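Local coordinates for protein cysteine synthase 3 (Entamoeba histolytica, PDB 6KR5) that probably makes L-cysteine from O-acetyl-L-serine and sulfide with the help of bound pyridoxal-5'-phosphate, as an O-acetylserine sulfhydrylase, at residues N158-P163 and I237-V242; A219-L224 and G230-Q235. One frame throughout, in Å; residues are numbered along the deposited sequence.

In the fold
From the N terminus, the chain first reaches 158-163, the loop between strand 154-156 of the four-stranded parallel sheet and helix 163-167. It then runs through the neighbouring six-stranded sheet and leaves strand 212-218 into a long excursion before strand 253-257. This excursion holds both segments of contact 2 and the second segment of contact 1. Contact 2 folds 219-224 against 230-235 and closes a small loop of five residues. Contact 1 brings 237-242 back to 158-163 and closes a loop of 73 residues, with contact 2 nested inside it. The centres lie about 14 Å apart. H232 of contact 2 joins them through a probable hydrogen bond from NE2 to G238 O, 2.9 Å long.

Contact 1 of 2, residues N158-P163 and I237-V242; sequences NQFGNP and IGAGFV
F160 and F241 meet across two irregular loops whose backbones stay well apart, the nearest CA atoms being those of F160 and V242 at 9.2 Å. Side chains bridge the gap. The two rings form a T-shaped (edge-to-face) pair, with centroids 5.0 Å apart and planes at 70°. F241 supplies the edge. Its CZ sits over the centre of the F160 ring, 3.7 Å from F160 CG. The opposite face of F160 carries CG of its own neighbour Q159, offset toward the rim. F160 CG lies anti to its carbonyl carbon (chi1 -68°), which sends the ring across to the other loop. The methyl of A239 adds a second apolar touch, with CB 3.9 Å from F160 CE1. In this fold type II pyridoxal-phosphate enzyme the contact joins the loop after strand 154-156 to the excursion between strands 212-218 and 253-257. It lies near the cofactor: the F160 side chain is about 6 Å from pyridoxal-5'-phosphate, and I237, in the same segment as F241, touches it. G161 N bonds to N158 O at 3.0 Å. N162 is the N-cap of helix 163-167, its OD1 accepting from D164 N. Q159 OE1 is hydrogen-bonded to T89 OG1.

Contact 2 of 2, residues A219-L224 and G230-Q235; sequences AESAVL and GPHGIQ
S221 and G230 make the direct polar link between the two loop segments. G230 N donates to S221 OG over 3.0 Å, and the bond is nearly straight at 168°. A chi1 of -162° swings OG away from the serine's own N and out toward G230. G230 also lies against the E220-S221 peptide, its CA 3.4 Å from E220 O. Next to this bond, E220 CB packs on P231 O at 3.3 Å. E220 CB also meets H232 CB. The histidine ring reaches the other segment through CD2, which is 3.8 Å from S221 CB. A water ties the backbones together as well: it donates to both E220 O and P231 O, at 2.8 Å each.

These contacts close a short irregular loop within the excursion that links parallel strands 212-218 and 253-257 of the larger sheet. Two inverse gamma turns, centred on A222 and I234, bend its arms.

Further out, several bonds position the contacting groups. Both nitrogens of H232 are engaged. ND1 accepts from I234 N at 3.0 Å, with the donor near the ring plane (13° out of it). NE2 is probably hydrogen-bonded to G238 O, and bonds at both nitrogens would restrain the turning of the ring. The E220 chain bends to bring its OE1 to T259 OG1, to which it is hydrogen-bonded. T259 OG1 is also bonded to G233 N, and G233 O accepts from W263 NE1. The start of helix 259-273 thus anchors both segments, and I234 packs its side chain on T259 and A262 there.

Contact 1 of 2, residues N158-P163 and I237-V242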
ATOM      1  N   ASN B 158     -20.314   3.194  14.649  1.00 20.35           N
ATOM      2  CA  ASN B 158     -20.075   2.675  16.001  1.00 19.37           C
ATOM      3  C   ASN B 158     -18.869   1.730  16.056  1.00 20.84           C
ATOM      4  O   ASN B 158     -18.957   0.585  16.507  1.00 21.44           O
ATOM      5  CB  ASN B 158     -21.327   1.975  16.519  1.00 20.49           C
ATOM      6  CG  ASN B 158     -21.185   1.531  17.951  1.00 24.53           C
ATOM      7  OD1 ASN B 158     -20.410   2.115  18.710  1.00 26.97           O
ATOM      8  ND2 ASN B 158     -21.928   0.490  18.333  1.00 23.59           N
ATOM      9  N   GLN B 159     -17.715   2.237  15.617  1.00 20.83           N
ATOM     10  CA  GLN B 159     -16.555   1.362  15.441  1.00 17.71           C
ATOM     11  C   GLN B 159     -16.147   0.641  16.729  1.00 19.92           C
ATOM     12  O   GLN B 159     -15.618  -0.472  16.666  1.00 20.33           O
ATOM     13  CB  GLN B 159     -15.377   2.163  14.890  1.00 20.21           C
ATOM     14  CG  GLN B 159     -14.821   3.206  15.822  1.00 21.07           C
ATOM     15  CD  GLN B 159     -13.516   3.767  15.300  1.00 23.60           C
ATOM     16  OE1 GLN B 159     -12.698   3.028  14.755  1.00 27.39           O
ATOM     17  NE2 GLN B 159     -13.318   5.068  15.457  1.00 28.01           N
ATOM     18  N   PHE B 160     -16.379   1.230  17.901  1.00 19.25           N
ATOM     19  CA  PHE B 160     -15.900   0.591  19.126  1.00 17.44           C
ATOM     20  C   PHE B 160     -16.867  -0.444  19.686  1.00 20.69           C
ATOM     21  O   PHE B 160     -16.496  -1.159  20.631  1.00 21.97           O
ATOM     22  CB  PHE B 160     -15.598   1.650  20.188  1.00 19.74           C
ATOM     23  CG  PHE B 160     -14.423   2.522  19.851  1.00 20.59           C
ATOM     24  CD1 PHE B 160     -13.133   2.033  19.966  1.00 21.20           C
ATOM     25  CD2 PHE B 160     -14.603   3.824  19.406  1.00 21.74           C
ATOM     26  CE1 PHE B 160     -12.045   2.832  19.645  1.00 22.81           C
ATOM     27  CE2 PHE B 160     -13.518   4.626  19.095  1.00 26.78           C
ATOM     28  CZ  PHE B 160     -12.244   4.125  19.207  1.00 23.37           C
ATOM     29  N   GLY B 161     -18.063  -0.574  19.104  1.00 20.50           N
ATOM     30  CA  GLY B 161     -19.086  -1.475  19.620  1.00 18.84           C
ATOM     31  C   GLY B 161     -19.786  -2.331  18.581  1.00 20.55           C
ATOM     32  O   GLY B 161     -20.550  -3.240  18.921  1.00 22.72           O
ATOM     33  N   ASN B 162     -19.537  -2.062  17.310  1.00 21.53           N
ATOM     34  CA  ASN B 162     -20.308  -2.698  16.251  1.00 20.90           C
ATOM     35  C   ASN B 162     -19.869  -4.145  16.071  1.00 20.76           C
ATOM     36  O   ASN B 162     -18.703  -4.388  15.718  1.00 20.47           O
ATOM     37  CB  ASN B 162     -20.121  -1.917  14.946  1.00 18.24           C
ATOM     38  CG  ASN B 162     -21.119  -2.318  13.880  1.00 22.09           C
ATOM     39  OD1 ASN B 162     -21.554  -3.472  13.820  1.00 21.00           O
ATOM     40  ND2 ASN B 162     -21.484  -1.368  13.024  1.00 18.93           N
ATOM     41  N   PRO B 163     -20.755  -5.128  16.246  1.00 20.10           N
ATOM     42  CA  PRO B 163     -20.346  -6.522  16.028  1.00 20.37           C
ATOM     43  C   PRO B 163     -19.936  -6.815  14.599  1.00 20.73           C
ATOM     44  O   PRO B 163     -19.282  -7.838  14.360  1.00 20.64           O
ATOM     45  CB  PRO B 163     -21.594  -7.323  16.436  1.00 22.65           C
ATOM     46  CG  PRO B 163     -22.720  -6.363  16.290  1.00 24.59           C
ATOM     47  CD  PRO B 163     -22.158  -5.031  16.685  1.00 21.48           C
ATOM     48  N   ILE B 237      -3.915   2.643  18.424  1.00 20.99           N
ATOM     49  CA  ILE B 237      -4.292   1.846  19.569  1.00 19.30           C
ATOM     50  C   ILE B 237      -4.393   2.755  20.789  1.00 18.63           C
ATOM     51  O   ILE B 237      -4.292   3.980  20.690  1.00 21.12           O
ATOM     52  CB  ILE B 237      -3.318   0.673  19.811  1.00 19.46           C
ATOM     53  CG1 ILE B 237      -1.909   1.166  20.162  1.00 19.77           C
ATOM     54  CG2 ILE B 237      -3.303  -0.230  18.581  1.00 19.27           C
ATOM     55  CD1 ILE B 237      -0.989   0.040  20.649  1.00 19.12           C
ATOM     56  N   GLY B 238      -4.639   2.140  21.943  1.00 17.89           N
ATOM     57  CA  GLY B 238      -4.731   2.888  23.179  1.00 19.81           C
ATOM     58  C   GLY B 238      -5.838   3.922  23.179  1.00 18.80           C
ATOM     59  O   GLY B 238      -5.591   5.121  23.363  1.00 22.16           O
ATOM     60  N   ALA B 239      -7.071   3.459  22.976  1.00 18.50           N
ATOM     61  CA  ALA B 239      -8.216   4.365  22.915  1.00 20.95           C
ATOM     62  C   ALA B 239      -8.522   5.044  24.246  1.00 19.83           C
ATOM     63  O   ALA B 239      -9.253   6.044  24.259  1.00 22.75           O
ATOM     64  CB  ALA B 239      -9.452   3.612  22.437  1.00 21.29           C
ATOM     65  N   GLY B 240      -7.978   4.540  25.354  1.00 20.01           N
ATOM     66  CA  GLY B 240      -8.164   5.177  26.648  1.00 17.99           C
ATOM     67  C   GLY B 240      -9.372   4.702  27.414  1.00 21.67           C
ATOM     68  O   GLY B 240      -9.681   5.277  28.465  1.00 23.67           O
ATOM     69  N   PHE B 241     -10.057   3.676  26.917  1.00 21.55           N
ATOM     70  CA  PHE B 241     -11.206   3.083  27.591  1.00 20.88           C
ATOM     71  C   PHE B 241     -11.282   1.635  27.145  1.00 21.25           C
ATOM     72  O   PHE B 241     -10.699   1.254  26.127  1.00 20.10           O
ATOM     73  CB  PHE B 241     -12.521   3.831  27.281  1.00 20.04           C
ATOM     74  CG  PHE B 241     -12.859   3.892  25.812  1.00 21.71           C
ATOM     75  CD1 PHE B 241     -12.335   4.899  25.015  1.00 20.73           C
ATOM     76  CD2 PHE B 241     -13.673   2.942  25.226  1.00 24.71           C
ATOM     77  CE1 PHE B 241     -12.625   4.962  23.662  1.00 23.34           C
ATOM     78  CE2 PHE B 241     -13.960   3.001  23.859  1.00 27.54           C
ATOM     79  CZ  PHE B 241     -13.430   4.009  23.087  1.00 22.39           C
ATOM     80  N   VAL B 242     -11.990   0.820  27.923  1.00 20.02           N
ATOM     81  CA  VAL B 242     -12.220  -0.566  27.532  1.00 18.55           C
ATOM     82  C   VAL B 242     -13.419  -0.570  26.591  1.00 22.34           C
ATOM     83  O   VAL B 242     -14.506  -0.124  26.960  1.00 21.35           O
ATOM     84  CB  VAL B 242     -12.465  -1.461  28.756  1.00 19.77           C
ATOM     85  CG1 VAL B 242     -12.650  -2.894  28.323  1.00 21.18           C
ATOM     86  CG2 VAL B 242     -11.301  -1.351  29.720  1.00 24.91           C
TER

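Contact 2 of 2, residues A219-L224 and G230-Q235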
ATOM      1  N   ALA B 219       2.079   1.049  27.148  1.00 21.20           N
ATOM      2  CA  ALA B 219       2.411   1.063  28.568  1.00 20.79           C
ATOM      3  C   ALA B 219       1.910   2.330  29.242  1.00 22.10           C
ATOM      4  O   ALA B 219       1.578   2.310  30.434  1.00 24.93           O
ATOM      5  CB  ALA B 219       3.920   0.924  28.761  1.00 21.41           C
ATOM      6  N   GLU B 220       1.830   3.429  28.495  1.00 21.42           N
ATOM      7  CA  GLU B 220       1.419   4.724  29.025  1.00 22.61           C
ATOM      8  C   GLU B 220      -0.095   4.885  29.136  1.00 23.48           C
ATOM      9  O   GLU B 220      -0.559   5.879  29.711  1.00 23.48           O
ATOM     10  CB  GLU B 220       2.021   5.830  28.147  1.00 24.91           C
ATOM     11  CG  GLU B 220       3.563   5.853  28.131  1.00 25.70           C
ATOM     12  CD  GLU B 220       4.208   4.895  27.118  1.00 25.68           C
ATOM     13  OE1 GLU B 220       3.508   4.437  26.191  1.00 23.49           O
ATOM     14  OE2 GLU B 220       5.422   4.603  27.268  1.00 27.03           O
ATOM     15  N   SER B 221      -0.879   3.938  28.628  1.00 21.29           N
ATOM     16  CA  SER B 221      -2.343   3.999  28.717  1.00 21.61           C
ATOM     17  C   SER B 221      -2.888   2.574  28.770  1.00 22.29           C
ATOM     18  O   SER B 221      -3.654   2.130  27.918  1.00 21.27           O
ATOM     19  CB  SER B 221      -2.943   4.786  27.557  1.00 19.66           C
ATOM     20  OG  SER B 221      -4.272   5.200  27.854  1.00 21.61           O
ATOM     21  N   ALA B 222      -2.486   1.840  29.802  1.00 22.03           N
ATOM     22  CA  ALA B 222      -2.696   0.398  29.841  1.00 21.25           C
ATOM     23  C   ALA B 222      -4.023   0.082  30.535  1.00 22.92           C
ATOM     24  O   ALA B 222      -4.086  -0.541  31.600  1.00 23.70           O
ATOM     25  CB  ALA B 222      -1.514  -0.282  30.519  1.00 22.69           C
ATOM     26  N   VAL B 223      -5.109   0.507  29.881  1.00 20.94           N
ATOM     27  CA  VAL B 223      -6.422   0.422  30.521  1.00 19.52           C
ATOM     28  C   VAL B 223      -6.927  -1.016  30.574  1.00 21.49           C
ATOM     29  O   VAL B 223      -7.686  -1.375  31.487  1.00 23.19           O
ATOM     30  CB  VAL B 223      -7.448   1.358  29.835  1.00 21.15           C
ATOM     31  CG1 VAL B 223      -6.957   2.793  29.841  1.00 22.04           C
ATOM     32  CG2 VAL B 223      -7.802   0.891  28.435  1.00 23.35           C
ATOM     33  N   LEU B 224      -6.530  -1.864  29.622  1.00 21.83           N
ATOM     34  CA  LEU B 224      -6.922  -3.267  29.716  1.00 21.43           C
ATOM     35  C   LEU B 224      -6.297  -3.923  30.939  1.00 24.07           C
ATOM     36  O   LEU B 224      -6.900  -4.824  31.539  1.00 29.08           O
ATOM     37  CB  LEU B 224      -6.520  -4.019  28.450  1.00 21.51           C
ATOM     38  CG  LEU B 224      -7.129  -3.487  27.156  1.00 21.01           C
ATOM     39  CD1 LEU B 224      -6.545  -4.251  26.003  1.00 25.58           C
ATOM     40  CD2 LEU B 224      -8.638  -3.617  27.168  1.00 26.35           C
ATOM     41  N   GLY B 230      -3.856   7.429  29.859  1.00 21.28           N
ATOM     42  CA  GLY B 230      -2.838   8.446  29.816  1.00 22.83           C
ATOM     43  C   GLY B 230      -2.438   8.722  28.385  1.00 22.77           C
ATOM     44  O   GLY B 230      -2.802   7.988  27.463  1.00 21.74           O
ATOM     45  N   PRO B 231      -1.685   9.794  28.172  1.00 26.25           N
ATOM     46  CA  PRO B 231      -1.243  10.120  26.815  1.00 24.62           C
ATOM     47  C   PRO B 231      -0.158   9.164  26.360  1.00 22.35           C
ATOM     48  O   PRO B 231       0.649   8.688  27.155  1.00 24.13           O
ATOM     49  CB  PRO B 231      -0.708  11.547  26.955  1.00 26.51           C
ATOM     50  CG  PRO B 231      -0.227  11.611  28.371  1.00 25.04           C
ATOM     51  CD  PRO B 231      -1.208  10.770  29.168  1.00 25.70           C
ATOM     52  N   HIS B 232      -0.165   8.871  25.061  1.00 20.62           N
ATOM     53  CA  HIS B 232       0.810   7.957  24.473  1.00 22.49           C
ATOM     54  C   HIS B 232       0.926   8.288  22.992  1.00 20.44           C
ATOM     55  O   HIS B 232       0.121   9.043  22.443  1.00 22.40           O
ATOM     56  CB  HIS B 232       0.387   6.497  24.671  1.00 20.31           C
ATOM     57  CG  HIS B 232      -0.783   6.113  23.824  1.00 21.33           C
ATOM     58  ND1 HIS B 232      -0.657   5.665  22.524  1.00 20.97           N
ATOM     59  CD2 HIS B 232      -2.112   6.158  24.080  1.00 18.80           C
ATOM     60  CE1 HIS B 232      -1.857   5.432  22.024  1.00 21.58           C
ATOM     61  NE2 HIS B 232      -2.757   5.714  22.953  1.00 21.21           N
ATOM     62  N   GLY B 233       1.928   7.692  22.335  1.00 20.69           N
ATOM     63  CA  GLY B 233       2.122   7.992  20.932  1.00 22.15           C
ATOM     64  C   GLY B 233       2.014   6.836  19.959  1.00 20.84           C
ATOM     65  O   GLY B 233       2.501   6.942  18.828  1.00 20.87           O
ATOM     66  N   ILE B 234       1.393   5.724  20.351  1.00 19.02           N
ATOM     67  CA  ILE B 234       1.234   4.593  19.431  1.00 20.50           C
ATOM     68  C   ILE B 234      -0.085   4.785  18.689  1.00 20.50           C
ATOM     69  O   ILE B 234      -1.145   4.314  19.112  1.00 19.91           O
ATOM     70  CB  ILE B 234       1.298   3.250  20.139  1.00 19.38           C
ATOM     71  CG1 ILE B 234       2.465   3.216  21.127  1.00 20.84           C
ATOM     72  CG2 ILE B 234       1.454   2.152  19.079  1.00 19.39           C
ATOM     73  CD1 ILE B 234       2.559   1.923  21.884  1.00 20.98           C
ATOM     74  N   GLN B 235      -0.014   5.479  17.564  1.00 21.07           N
ATOM     75  CA  GLN B 235      -1.221   5.791  16.823  1.00 18.74           C
ATOM     76  C   GLN B 235      -1.942   4.523  16.400  1.00 21.12           C
ATOM     77  O   GLN B 235      -1.319   3.540  15.990  1.00 21.96           O
ATOM     78  CB  GLN B 235      -0.881   6.646  15.609  1.00 21.71           C
ATOM     79  CG  GLN B 235      -0.370   8.014  16.019  1.00 22.42           C
ATOM     80  CD  GLN B 235      -0.080   8.902  14.836  1.00 24.75           C
ATOM     81  OE1 GLN B 235      -0.737   8.813  13.800  1.00 27.41           O
ATOM     82  NE2 GLN B 235       0.912   9.771  14.987  1.00 27.21           N
TER
HETATM   83  O   HOH W   1       0.520   8.395  29.978  1.00 32.93           O